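Local coordinates for hypothetical protein (PDB 2H9F) that probably isomerises methylaconitate, as a member of the PrpF family of methylaconitate isomerases, at residues Gly190-Thr195 / Trp370-Ala375; Asp200-Pro205 / Phe210-Ile215; Leu259-Ile264 / His275-Ala280; Thr320-Ile325 / Gly355-Gly360; Ala329-Thr334 / Ala361-Ala366. One frame throughout, in Å; residues are numbered along the deposited sequence.

All five contacts lie in one lobe of the chain, with interaction 4 nearest the chain's centre, and they divide by chemistry. Interaction 2 is a beta hairpin, the one contact of the five with backbone hydrogen bonds between its segments; it is mostly buried, with the Asp201-Lys211 salt bridge on its exposed face. Interactions 4 and 5 use the same helix 319-330 and strand 355-366: the first is a buried apolar contact, the second is partly buried where the helix ends. Interaction 1 lays a loop against the neighbouring strand 369-386, and its Trp370 packs on Ile331 of interaction 5. Interaction 3, also partly buried, sets a helix end on a proline and touches interaction 2 through Arg260 and Asp200.

Interaction 1: Gly190-Thr195 / Trp370-Ala375; sequences GAIFPT and WTVTKA
Phe193 and Trp370 form the aromatic half of this contact, an offset edge-to-face pair in which the phenylalanine turns its edge toward the face of the indole five-membered ring. The planes stand at 74° and the centroids are 5.5 Å apart; the closest carbons are Phe193 CE2 and Trp370 CD1, at 3.7 Å. Both rings leave their backbones with CG anti to the carbonyl carbon (chi1 -67° in Phe193 and -73° in Trp370), which sends each across the gap between loop and strand.

The aliphatic half belongs to Ile192. Its CD1 methyl meets Val372 CG2 at 3.9 Å, the two side chains crossing at about a right angle, while its CG1 lies 3.5 Å from the carbonyl oxygen of Trp370. Trp370 and Val372 are two apart on the strand, so both can serve the same side of it, whereas Thr371 between them points away.

Polar contact is made through water. One molecule accepts from Ile192 N at 3.1 Å and donates to Trp370 O at 2.9 Å, joining the loop backbone to the strand backbone where they do not pair directly.

Outside the pair, Ile331 packs on both rings, and Ile215 lies against Ile192 and Phe193. The irregular loop 190-195 is therefore held to strand 369-386 by side-chain shape and one bridging water instead of by sheet pairing, which suits large hydrophobic residues able to span a gap of 6.5 Å between the CA atoms of Ile192 and Trp370.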
# COMPACT_ATOMS: atom_id res chain seq x y z
N GLY A 190 -16.27 32.30 -6.85
CA GLY A 190 -17.43 33.17 -7.14
C GLY A 190 -18.63 32.88 -6.24
O GLY A 190 -18.53 32.12 -5.26
N ALA A 191 -19.78 33.46 -6.59
CA ALA A 191 -20.95 33.51 -5.71
C ALA A 191 -21.41 32.11 -5.31
O ALA A 191 -21.28 31.17 -6.07
CB ALA A 191 -22.10 34.29 -6.38
N ILE A 192 -21.93 32.00 -4.10
CA ILE A 192 -22.52 30.77 -3.62
C ILE A 192 -23.71 30.39 -4.51
O ILE A 192 -23.91 29.24 -4.81
CB ILE A 192 -22.93 30.91 -2.12
CG1 ILE A 192 -21.70 31.24 -1.25
CG2 ILE A 192 -23.60 29.66 -1.57
CD1 ILE A 192 -20.58 30.18 -1.34
N PHE A 193 -24.46 31.39 -4.96
CA PHE A 193 -25.63 31.19 -5.81
C PHE A 193 -25.43 31.97 -7.08
O PHE A 193 -25.76 33.15 -7.16
CB PHE A 193 -26.89 31.66 -5.10
CG PHE A 193 -27.23 30.81 -3.91
CD1 PHE A 193 -27.70 29.54 -4.09
CD2 PHE A 193 -27.02 31.28 -2.61
CE1 PHE A 193 -28.00 28.74 -2.99
CE2 PHE A 193 -27.30 30.49 -1.54
CZ PHE A 193 -27.78 29.22 -1.72
N PRO A 194 -24.83 31.32 -8.09
CA PRO A 194 -24.50 32.06 -9.30
C PRO A 194 -25.69 32.64 -10.03
O PRO A 194 -25.53 33.62 -10.74
CB PRO A 194 -23.78 31.03 -10.17
CG PRO A 194 -24.16 29.71 -9.61
CD PRO A 194 -24.38 29.92 -8.14
N THR A 195 -26.89 32.07 -9.88
CA THR A 195 -28.06 32.70 -10.51
C THR A 195 -28.58 33.86 -9.69
O THR A 195 -29.40 34.61 -10.17
CB THR A 195 -29.21 31.72 -10.71
OG1 THR A 195 -29.73 31.36 -9.44
CG2 THR A 195 -28.70 30.48 -11.44
N TRP A 370 -24.72 35.73 0.13
CA TRP A 370 -24.41 34.77 1.16
C TRP A 370 -22.90 34.50 1.26
O TRP A 370 -22.22 34.38 0.24
CB TRP A 370 -25.14 33.47 0.86
CG TRP A 370 -26.60 33.55 1.10
CD1 TRP A 370 -27.57 33.78 0.19
CD2 TRP A 370 -27.27 33.39 2.35
NE1 TRP A 370 -28.81 33.79 0.78
CE2 TRP A 370 -28.66 33.55 2.11
CE3 TRP A 370 -26.84 33.12 3.65
CZ2 TRP A 370 -29.61 33.45 3.11
CZ3 TRP A 370 -27.78 33.02 4.64
CH2 TRP A 370 -29.15 33.20 4.37
N THR A 371 -22.41 34.38 2.49
CA THR A 371 -21.04 33.96 2.80
C THR A 371 -21.08 32.75 3.73
O THR A 371 -21.78 32.78 4.74
CB THR A 371 -20.34 35.07 3.55
OG1 THR A 371 -20.32 36.22 2.71
CG2 THR A 371 -18.91 34.72 3.87
N VAL A 372 -20.31 31.71 3.41
CA VAL A 372 -20.25 30.52 4.27
C VAL A 372 -19.18 30.78 5.31
O VAL A 372 -18.05 31.11 4.98
CB VAL A 372 -19.90 29.24 3.51
CG1 VAL A 372 -19.87 28.01 4.47
CG2 VAL A 372 -20.89 29.01 2.36
N THR A 373 -19.53 30.66 6.58
CA THR A 373 -18.59 30.94 7.63
C THR A 373 -18.01 29.68 8.25
O THR A 373 -16.93 29.73 8.86
CB THR A 373 -19.24 31.80 8.73
OG1 THR A 373 -20.40 31.14 9.22
CG2 THR A 373 -19.60 33.19 8.19
N LYS A 374 -18.72 28.56 8.12
CA LYS A 374 -18.24 27.26 8.60
C LYS A 374 -18.70 26.11 7.73
O LYS A 374 -19.83 26.09 7.28
CB LYS A 374 -18.77 26.93 9.99
CG LYS A 374 -18.39 27.87 11.12
CD LYS A 374 -19.03 27.36 12.40
CE LYS A 374 -18.61 28.13 13.63
NZ LYS A 374 -19.21 27.53 14.85
N ALA A 375 -17.81 25.13 7.57
CA ALA A 375 -18.16 23.77 7.14
C ALA A 375 -17.87 22.82 8.29
O ALA A 375 -16.78 22.83 8.85
CB ALA A 375 -17.36 23.36 5.94
O HOH W 1 -22.29 34.68 -2.60

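Interaction 2: Asp200-Pro205 / Phe210-Ile215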
# COMPACT_ATOMS: atom_id res chain seq x y z
N ASP A 200 -34.51 28.17 -8.52
CA ASP A 200 -34.76 28.64 -9.89
C ASP A 200 -35.71 27.68 -10.60
O ASP A 200 -35.94 26.54 -10.13
CB ASP A 200 -33.45 28.70 -10.68
CG ASP A 200 -32.53 29.88 -10.28
OD1 ASP A 200 -32.76 31.03 -10.75
OD2 ASP A 200 -31.54 29.62 -9.55
N ASP A 201 -36.28 28.13 -11.70
CA ASP A 201 -37.02 27.23 -12.59
C ASP A 201 -36.05 26.81 -13.67
O ASP A 201 -35.64 27.63 -14.47
CB ASP A 201 -38.26 27.91 -13.14
CG ASP A 201 -39.30 28.15 -12.05
OD1 ASP A 201 -39.63 27.18 -11.33
OD2 ASP A 201 -39.77 29.30 -11.91
N LEU A 202 -35.61 25.56 -13.62
CA LEU A 202 -34.57 25.10 -14.52
C LEU A 202 -35.21 24.44 -15.71
O LEU A 202 -35.83 23.39 -15.58
CB LEU A 202 -33.66 24.11 -13.80
CG LEU A 202 -32.46 23.58 -14.61
CD1 LEU A 202 -31.47 24.70 -14.94
CD2 LEU A 202 -31.83 22.41 -13.82
N GLU A 203 -35.04 25.04 -16.87
CA GLU A 203 -35.56 24.49 -18.11
C GLU A 203 -34.63 23.43 -18.70
O GLU A 203 -33.50 23.74 -19.09
CB GLU A 203 -35.71 25.58 -19.14
CG GLU A 203 -37.06 26.27 -19.20
CD GLU A 203 -37.27 26.86 -20.58
OE1 GLU A 203 -37.63 26.09 -21.52
OE2 GLU A 203 -37.04 28.08 -20.76
N VAL A 204 -35.12 22.20 -18.80
CA VAL A 204 -34.38 21.10 -19.40
C VAL A 204 -35.08 20.65 -20.70
O VAL A 204 -36.06 19.89 -20.66
CB VAL A 204 -34.24 19.93 -18.42
CG1 VAL A 204 -33.20 18.93 -18.95
CG2 VAL A 204 -33.87 20.44 -17.00
N PRO A 205 -34.58 21.13 -21.86
CA PRO A 205 -35.17 20.88 -23.17
C PRO A 205 -35.57 19.42 -23.40
O PRO A 205 -34.74 18.50 -23.23
CB PRO A 205 -34.06 21.30 -24.13
CG PRO A 205 -33.37 22.41 -23.41
CD PRO A 205 -33.37 21.98 -21.97
N PHE A 210 -38.02 22.33 -13.96
CA PHE A 210 -37.94 21.78 -12.62
C PHE A 210 -37.44 22.82 -11.64
O PHE A 210 -36.60 23.61 -11.99
CB PHE A 210 -36.97 20.62 -12.61
CG PHE A 210 -37.38 19.48 -13.51
CD1 PHE A 210 -38.61 18.87 -13.37
CD2 PHE A 210 -36.52 19.02 -14.50
CE1 PHE A 210 -38.98 17.81 -14.20
CE2 PHE A 210 -36.90 17.96 -15.34
CZ PHE A 210 -38.12 17.36 -15.18
N LYS A 211 -37.92 22.79 -10.40
CA LYS A 211 -37.31 23.59 -9.36
C LYS A 211 -35.88 23.10 -9.15
O LYS A 211 -35.59 21.92 -9.21
CB LYS A 211 -38.09 23.49 -8.06
CG LYS A 211 -39.52 24.04 -8.09
CD LYS A 211 -39.55 25.52 -8.43
CE LYS A 211 -40.98 26.05 -8.51
NZ LYS A 211 -41.02 27.46 -9.04
N ALA A 212 -34.96 24.03 -8.95
CA ALA A 212 -33.59 23.62 -8.71
C ALA A 212 -32.84 24.64 -7.86
O ALA A 212 -33.03 25.82 -8.03
CB ALA A 212 -32.88 23.39 -10.06
N THR A 213 -32.01 24.17 -6.94
CA THR A 213 -31.03 25.02 -6.28
C THR A 213 -29.66 24.70 -6.89
O THR A 213 -29.21 23.57 -6.85
CB THR A 213 -31.00 24.74 -4.78
OG1 THR A 213 -32.21 25.27 -4.20
CG2 THR A 213 -29.76 25.38 -4.10
N MSE A 214 -29.03 25.72 -7.45
CA MSE A 214 -27.72 25.64 -8.05
C MSE A 214 -26.79 26.43 -7.13
O MSE A 214 -26.93 27.64 -6.98
CB MSE A 214 -27.77 26.23 -9.46
CG MSE A 214 -28.46 25.30 -10.46
SE MSE A 214 -28.94 26.13 -12.09
CE MSE A 214 -30.64 26.99 -11.49
N ILE A 215 -25.91 25.71 -6.45
CA ILE A 215 -25.07 26.25 -5.39
C ILE A 215 -23.59 25.92 -5.66
O ILE A 215 -23.23 24.81 -6.05
CB ILE A 215 -25.55 25.72 -3.99
CG1 ILE A 215 -24.78 26.41 -2.85
CG2 ILE A 215 -25.43 24.24 -3.88
CD1 ILE A 215 -25.39 26.27 -1.47
O HOH W 2 -30.38 28.30 -7.41
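Asp201 and Lys211 lie side by side and point the same way from a non-hydrogen-bonded pair, on the exposed face of the two strands. The lysine chain bends at its second torsion (chi2 -61°), carrying NZ back to Asp201 OD1, where it makes a 2.7 Å salt bridge on the syn lone pair. Long and flexible, lysine suits this exposed face, since its methylene groups reach across beside Asp201 and bring its charge to the carboxylate.

The strands form an antiparallel beta hairpin. Asp200 with Ala212 and Leu202 with Phe210 are its hydrogen-bonded pairs, and Leu202 N to Phe210 O, at 2.7 Å and 170°, is nearly straight.

Those four residues place their side chains on the opposite, buried face. There the small Ala212 CB sits 3.9 Å from Leu202 CB, and Leu202 CD1 reaches the selenium of selenomethionine Met214 at 4.1 Å, the two chains crossing at a slant. Val204 meets Phe210 at about a right angle, its CG2 lying 3.9 Å from Phe210 CD2. Helix 244-260 packs against this face through Arg260 and Ala256.

Asp200 crosses Met214 at about a right angle, with its CB near the selenomethionine methyl. Its buried carboxylate is met by Thr195 OG1 at OD2 and, at OD1, by Asn197 ND2 and by Arg260 in a salt bridge; a water accepting from Met214 N lies near OD2 and may donate to it.

Interaction 3: Leu259-Ile264 / His275-Ala280; sequences LRMGLI and HTPKIA. With SO4 (sulfate ion), chain F.
A Schellman motif closes the end of helix 244-260, and the chain leaving it lays Met261 and Leu263 against Pro277, just ahead of strand 278-283. Gly262 takes the positive phi (78°) that the motif needs, a conformation glycine adopts readily, and its N bonds back to Leu259 O at 3.1 Å.

Leu263 CD1 lies 3.6 Å from Pro277 CD and also borders CB and CG of the ring. Selenomethionine Met261 brings its selenium to 4.1 Å from Pro277 CB. Both side chains run alongside the proline ring, pointing the opposite way to it. The peptide bond before Pro277 is cis, a form proline tolerates better than other residues, and its compact ring offers an apolar surface to both neighbours.

On either side of Pro277 in sequence, His275 and Lys278 hold a sulfate, probably from the crystallisation liquor, at O4: His275 ND1 (2.8 Å, 162°) in the plane of the imidazole at its edge, and Lys278 NZ at 2.8 Å. The lysine also bonds Ser309 OG and, weakly, His275 O.

Val222 of strand 220-225 packs on both Met261 and Pro277, while Ala258 of helix 244-260 touches the proline, placing the contact between that helix and the adjoining parallel strands 220-225 and 278-283.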
# COMPACT_ATOMS: atom_id res chain seq x y z
N LEU A 259 -25.25 25.08 -17.78
CA LEU A 259 -25.49 26.22 -18.65
C LEU A 259 -25.99 27.41 -17.85
O LEU A 259 -25.46 28.51 -17.96
CB LEU A 259 -26.53 25.87 -19.72
CG LEU A 259 -25.97 25.26 -21.01
CD1 LEU A 259 -27.05 24.48 -21.72
CD2 LEU A 259 -25.37 26.35 -21.90
N ARG A 260 -27.00 27.16 -17.04
CA ARG A 260 -27.63 28.20 -16.23
C ARG A 260 -26.67 28.78 -15.17
O ARG A 260 -26.76 29.96 -14.85
CB ARG A 260 -28.90 27.63 -15.60
CG ARG A 260 -29.71 28.58 -14.77
CD ARG A 260 -30.32 29.70 -15.57
NE ARG A 260 -31.34 30.38 -14.77
CZ ARG A 260 -31.27 31.64 -14.31
NH1 ARG A 260 -30.21 32.45 -14.52
NH2 ARG A 260 -32.31 32.10 -13.60
N MSE A 261 -25.75 27.95 -14.66
CA MSE A 261 -24.74 28.39 -13.69
C MSE A 261 -23.56 29.12 -14.35
O MSE A 261 -22.66 29.63 -13.65
CB MSE A 261 -24.19 27.19 -12.92
CG MSE A 261 -25.17 26.60 -11.95
SE MSE A 261 -24.51 25.05 -11.12
CE MSE A 261 -23.71 25.82 -9.52
N GLY A 262 -23.53 29.14 -15.68
CA GLY A 262 -22.43 29.81 -16.41
C GLY A 262 -21.13 28.99 -16.47
O GLY A 262 -20.08 29.51 -16.85
N LEU A 263 -21.21 27.72 -16.11
CA LEU A 263 -20.04 26.84 -16.12
C LEU A 263 -19.66 26.36 -17.53
O LEU A 263 -18.51 25.96 -17.76
CB LEU A 263 -20.28 25.62 -15.22
CG LEU A 263 -20.39 25.92 -13.72
CD1 LEU A 263 -20.86 24.67 -12.95
CD2 LEU A 263 -19.05 26.44 -13.18
N ILE A 264 -20.63 26.38 -18.44
CA ILE A 264 -20.39 26.16 -19.86
C ILE A 264 -21.21 27.15 -20.68
O ILE A 264 -22.28 27.59 -20.26
CB ILE A 264 -20.70 24.71 -20.31
CG1 ILE A 264 -22.17 24.33 -20.04
CG2 ILE A 264 -19.79 23.74 -19.58
CD1 ILE A 264 -22.48 22.87 -20.32
N HIS A 275 -17.08 16.47 -14.66
CA HIS A 275 -16.82 16.47 -13.21
C HIS A 275 -17.67 17.47 -12.44
O HIS A 275 -18.03 17.19 -11.31
CB HIS A 275 -15.35 16.74 -12.89
CG HIS A 275 -14.43 15.65 -13.34
ND1 HIS A 275 -14.16 14.55 -12.56
CD2 HIS A 275 -13.74 15.49 -14.49
CE1 HIS A 275 -13.32 13.76 -13.21
NE2 HIS A 275 -13.06 14.30 -14.38
N THR A 276 -17.94 18.62 -13.03
CA THR A 276 -18.77 19.63 -12.40
C THR A 276 -19.71 20.21 -13.45
O THR A 276 -19.36 20.25 -14.62
CB THR A 276 -17.95 20.78 -11.79
OG1 THR A 276 -17.25 21.50 -12.81
CG2 THR A 276 -16.96 20.27 -10.79
N PRO A 277 -20.91 20.66 -13.03
CA PRO A 277 -21.44 20.54 -11.68
C PRO A 277 -21.84 19.11 -11.40
O PRO A 277 -21.99 18.33 -12.33
CB PRO A 277 -22.67 21.44 -11.72
CG PRO A 277 -23.13 21.35 -13.10
CD PRO A 277 -21.84 21.39 -13.90
N LYS A 278 -21.98 18.75 -10.14
CA LYS A 278 -22.67 17.51 -9.79
C LYS A 278 -24.18 17.70 -9.88
O LYS A 278 -24.66 18.83 -9.97
CB LYS A 278 -22.29 17.05 -8.38
CG LYS A 278 -20.76 16.90 -8.17
CD LYS A 278 -20.11 16.00 -9.21
CE LYS A 278 -18.69 15.52 -8.85
NZ LYS A 278 -18.12 14.59 -9.93
N ILE A 279 -24.93 16.59 -9.85
CA ILE A 279 -26.37 16.59 -9.95
C ILE A 279 -26.87 15.68 -8.85
O ILE A 279 -26.40 14.56 -8.70
CB ILE A 279 -26.89 16.10 -11.36
CG1 ILE A 279 -28.41 15.92 -11.41
CG2 ILE A 279 -26.25 14.79 -11.80
CD1 ILE A 279 -29.18 17.21 -11.32
N ALA A 280 -27.80 16.18 -8.04
CA ALA A 280 -28.34 15.37 -6.93
C ALA A 280 -29.80 15.69 -6.76
O ALA A 280 -30.26 16.78 -7.11
CB ALA A 280 -27.59 15.67 -5.64
S SO4 F . -14.60 15.34 -8.99
O1 SO4 F . -14.19 16.66 -9.49
O2 SO4 F . -13.46 14.54 -8.52
O3 SO4 F . -15.41 15.60 -7.80
O4 SO4 F . -15.35 14.62 -10.04

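Interaction 4: Thr320-Ile325 / Gly355-Gly360; sequences TAAVAI and GTLRVG
Helix 320-325 runs over strand 355-360 at 60° between their directions, the two axes approaching to 7.8 Å, and Ala322 and Val359 stand nearest, with CA atoms 7.0 Å apart. The side chain of Ala322 points toward the strand, where its CB lies 4.2 Å from Val359 CG1 and 4.4 Å from Leu357 CD2. A single methyl at this point lets the helix backbone come near: Val359 CG2 is 3.9 Å from the carbonyl oxygen of Ala322.

Val359 sets CG1 anti to the carbonyl carbon (chi1 -65°), and both methyls border Ala322, CG1 beside its CB and CG2 beside its O. CG2 also approaches Ile325 CG2, one turn further along the helix, at 4.4 Å. Beta-branched valine suits the strand and offers two methyls to the helix.

A water donates to Gly360 O at 2.8 Å and, weakly, to Val323 O, linking strand and helix backbones.

Phe350 of the adjacent strand 347-352 packs on Ile325 and Leu357, and Phe223 of strand 220-225 also touches Ile325. A helix met by several strands is consistent with the diaminopimelate epimerase-like fold of PrpF proteins, in which strands wrap round a central helix in each domain.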
# COMPACT_ATOMS: atom_id res chain seq x y z
N THR A 320 -16.93 16.55 -1.46
CA THR A 320 -17.27 17.95 -1.71
C THR A 320 -18.78 18.15 -1.83
O THR A 320 -19.30 19.17 -1.45
CB THR A 320 -16.54 18.48 -2.93
OG1 THR A 320 -16.82 17.63 -4.05
CG2 THR A 320 -15.03 18.48 -2.64
N ALA A 321 -19.49 17.13 -2.30
CA ALA A 321 -20.95 17.20 -2.40
C ALA A 321 -21.64 17.16 -1.03
O ALA A 321 -22.71 17.75 -0.84
CB ALA A 321 -21.46 16.14 -3.32
N ALA A 322 -20.99 16.49 -0.08
CA ALA A 322 -21.45 16.49 1.31
C ALA A 322 -21.39 17.93 1.83
O ALA A 322 -22.27 18.36 2.52
CB ALA A 322 -20.61 15.61 2.13
N VAL A 323 -20.36 18.69 1.44
CA VAL A 323 -20.27 20.10 1.87
C VAL A 323 -21.37 20.98 1.26
O VAL A 323 -21.95 21.85 1.94
CB VAL A 323 -18.87 20.67 1.64
CG1 VAL A 323 -18.85 22.22 1.78
CG2 VAL A 323 -17.89 20.01 2.62
N ALA A 324 -21.68 20.71 -0.01
CA ALA A 324 -22.74 21.42 -0.73
C ALA A 324 -24.10 21.15 -0.05
O ALA A 324 -24.92 22.06 0.12
CB ALA A 324 -22.75 21.00 -2.24
N ILE A 325 -24.32 19.92 0.40
CA ILE A 325 -25.54 19.57 1.05
C ILE A 325 -25.63 20.36 2.34
O ILE A 325 -26.62 21.02 2.60
CB ILE A 325 -25.62 18.04 1.38
CG1 ILE A 325 -25.74 17.19 0.11
CG2 ILE A 325 -26.79 17.72 2.33
CD1 ILE A 325 -25.57 15.66 0.34
N GLY A 355 -26.16 4.35 3.90
CA GLY A 355 -26.07 4.81 5.27
C GLY A 355 -26.48 6.26 5.39
O GLY A 355 -27.23 6.76 4.57
N THR A 356 -25.97 6.90 6.43
CA THR A 356 -26.35 8.27 6.77
C THR A 356 -25.07 9.04 7.09
O THR A 356 -24.05 8.45 7.42
CB THR A 356 -27.33 8.33 7.99
OG1 THR A 356 -26.61 8.09 9.21
CG2 THR A 356 -28.48 7.25 7.92
N LEU A 357 -25.14 10.35 6.95
CA LEU A 357 -24.01 11.24 7.19
C LEU A 357 -24.51 12.56 7.83
O LEU A 357 -25.46 13.16 7.34
CB LEU A 357 -23.36 11.54 5.85
CG LEU A 357 -21.91 11.93 5.72
CD1 LEU A 357 -21.02 11.06 6.50
CD2 LEU A 357 -21.54 11.90 4.23
N ARG A 358 -23.87 12.99 8.91
CA ARG A 358 -24.16 14.25 9.56
C ARG A 358 -23.17 15.33 9.14
O ARG A 358 -21.94 15.23 9.35
CB ARG A 358 -24.09 14.09 11.06
CG ARG A 358 -24.65 15.26 11.86
CD ARG A 358 -24.22 15.17 13.32
NE ARG A 358 -24.51 16.38 14.10
CZ ARG A 358 -23.69 17.44 14.24
NH1 ARG A 358 -22.49 17.52 13.66
NH2 ARG A 358 -24.12 18.46 15.00
N VAL A 359 -23.72 16.37 8.53
CA VAL A 359 -22.92 17.50 8.11
C VAL A 359 -23.55 18.79 8.62
O VAL A 359 -24.69 18.80 9.07
CB VAL A 359 -22.77 17.55 6.58
CG1 VAL A 359 -21.98 16.35 6.08
CG2 VAL A 359 -24.13 17.70 5.87
N GLY A 360 -22.79 19.88 8.57
CA GLY A 360 -23.27 21.13 9.06
C GLY A 360 -22.61 22.30 8.40
O GLY A 360 -21.57 22.16 7.75
O HOH W 3 -20.82 21.87 5.07

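Interaction 5: Ala329-Thr334 / Ala361-Ala366; sequences AAIPGT and AEASQA
Ala330 meets Ala361 methyl to methyl, their CB atoms 3.8 Å apart, and the same CB of Ala330 comes within 3.5 Å of the carbonyl oxygen of Ala361. One residue on, Ile331 touches Ala363: its CG1 lies 3.8 Å from Ala363 CB, with CD1 close behind at 4.1 Å. Although the CB of Ile331 does not point at the strand, CG1 stands anti to the carbonyl carbon (chi1 -68°), which brings it up to Ala363, and the extended second torsion (chi2 167°) leaves CD1 alongside, slightly farther off. Alanines suit the approach, since the CA atoms of Ala330 and Ala361 are only 5.8 Å apart; the longer isoleucine spans the wider interval to Ala363, at 6.8 Å between CA atoms.

The contact lies where helix 319-330 gives way to a type II beta turn, Ile331 to Thr334, beside strand 355-366. Gly333 takes the positive phi (112°) of the turn's third position, which glycine accommodates readily, whereas Pro332 suits the second. Thr334 then stands at the N-cap of helix 335-339, its OG1 bonded to Asn337 N. In the strand, alternation sends Ala361 and Ala363 toward the helix end, and Glu362 and Ser364 away from it.

A water bridges the two backbones, donating to Ala330 O at 2.9 Å and weakly to Ala363 O. Further out, Trp370 of the next strand packs on Ala363, and Leu198 from a loop touches Ile331. Asn337 ties down the turn, its OD1 accepting from Gly333 N and its ND2 bonding Ala329 O.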
# COMPACT_ATOMS: atom_id res chain seq x y z
N ALA A 329 -28.36 23.08 3.11
CA ALA A 329 -29.31 22.83 4.16
C ALA A 329 -29.37 24.02 5.13
O ALA A 329 -30.45 24.38 5.61
CB ALA A 329 -28.98 21.54 4.91
N ALA A 330 -28.23 24.63 5.39
CA ALA A 330 -28.13 25.71 6.37
C ALA A 330 -28.76 27.03 5.88
O ALA A 330 -29.08 27.91 6.69
CB ALA A 330 -26.69 25.92 6.77
N ILE A 331 -28.93 27.17 4.56
CA ILE A 331 -29.38 28.42 3.97
C ILE A 331 -30.88 28.29 3.74
O ILE A 331 -31.34 27.53 2.89
CB ILE A 331 -28.60 28.82 2.69
CG1 ILE A 331 -27.15 29.18 3.03
CG2 ILE A 331 -29.19 30.09 2.01
CD1 ILE A 331 -26.23 29.27 1.87
N PRO A 332 -31.67 29.01 4.55
CA PRO A 332 -33.09 28.79 4.49
C PRO A 332 -33.69 29.17 3.16
O PRO A 332 -33.41 30.24 2.63
CB PRO A 332 -33.64 29.67 5.61
CG PRO A 332 -32.61 30.58 5.93
CD PRO A 332 -31.32 30.02 5.56
N GLY A 333 -34.50 28.28 2.61
CA GLY A 333 -35.17 28.54 1.33
C GLY A 333 -34.68 27.67 0.19
O GLY A 333 -35.37 27.55 -0.82
N THR A 334 -33.49 27.07 0.32
CA THR A 334 -33.00 26.17 -0.71
C THR A 334 -33.83 24.91 -0.69
O THR A 334 -34.52 24.60 0.30
CB THR A 334 -31.50 25.79 -0.55
OG1 THR A 334 -31.35 24.94 0.58
CG2 THR A 334 -30.62 27.01 -0.42
N ALA A 361 -23.24 23.46 8.56
CA ALA A 361 -22.71 24.69 8.02
C ALA A 361 -23.29 25.88 8.74
O ALA A 361 -24.35 25.80 9.37
CB ALA A 361 -23.02 24.79 6.58
N GLU A 362 -22.57 26.98 8.66
CA GLU A 362 -23.09 28.29 9.02
C GLU A 362 -22.79 29.24 7.89
O GLU A 362 -21.76 29.14 7.24
CB GLU A 362 -22.44 28.82 10.28
CG GLU A 362 -22.97 28.15 11.52
CD GLU A 362 -22.43 28.80 12.80
OE1 GLU A 362 -21.95 29.98 12.74
OE2 GLU A 362 -22.46 28.11 13.86
N ALA A 363 -23.72 30.16 7.67
CA ALA A 363 -23.67 31.09 6.55
C ALA A 363 -24.34 32.39 6.96
O ALA A 363 -25.20 32.41 7.86
CB ALA A 363 -24.38 30.46 5.34
N SER A 364 -23.93 33.50 6.37
CA SER A 364 -24.59 34.75 6.67
C SER A 364 -24.84 35.56 5.41
O SER A 364 -24.21 35.34 4.38
CB SER A 364 -23.80 35.55 7.71
OG SER A 364 -22.73 36.18 7.09
N GLN A 365 -25.78 36.48 5.53
CA GLN A 365 -26.36 37.21 4.42
C GLN A 365 -26.16 38.71 4.60
O GLN A 365 -26.22 39.22 5.69
CB GLN A 365 -27.83 36.91 4.33
CG GLN A 365 -28.41 37.16 3.00
CD GLN A 365 -29.88 36.89 2.98
OE1 GLN A 365 -30.52 36.80 4.03
NE2 GLN A 365 -30.43 36.71 1.79
N ALA A 366 -25.89 39.39 3.51
CA ALA A 366 -25.58 40.81 3.53
C ALA A 366 -25.70 41.31 2.08
O ALA A 366 -24.94 40.90 1.18
CB ALA A 366 -24.16 41.10 4.15
O HOH W 4 -27.85 30.44 7.30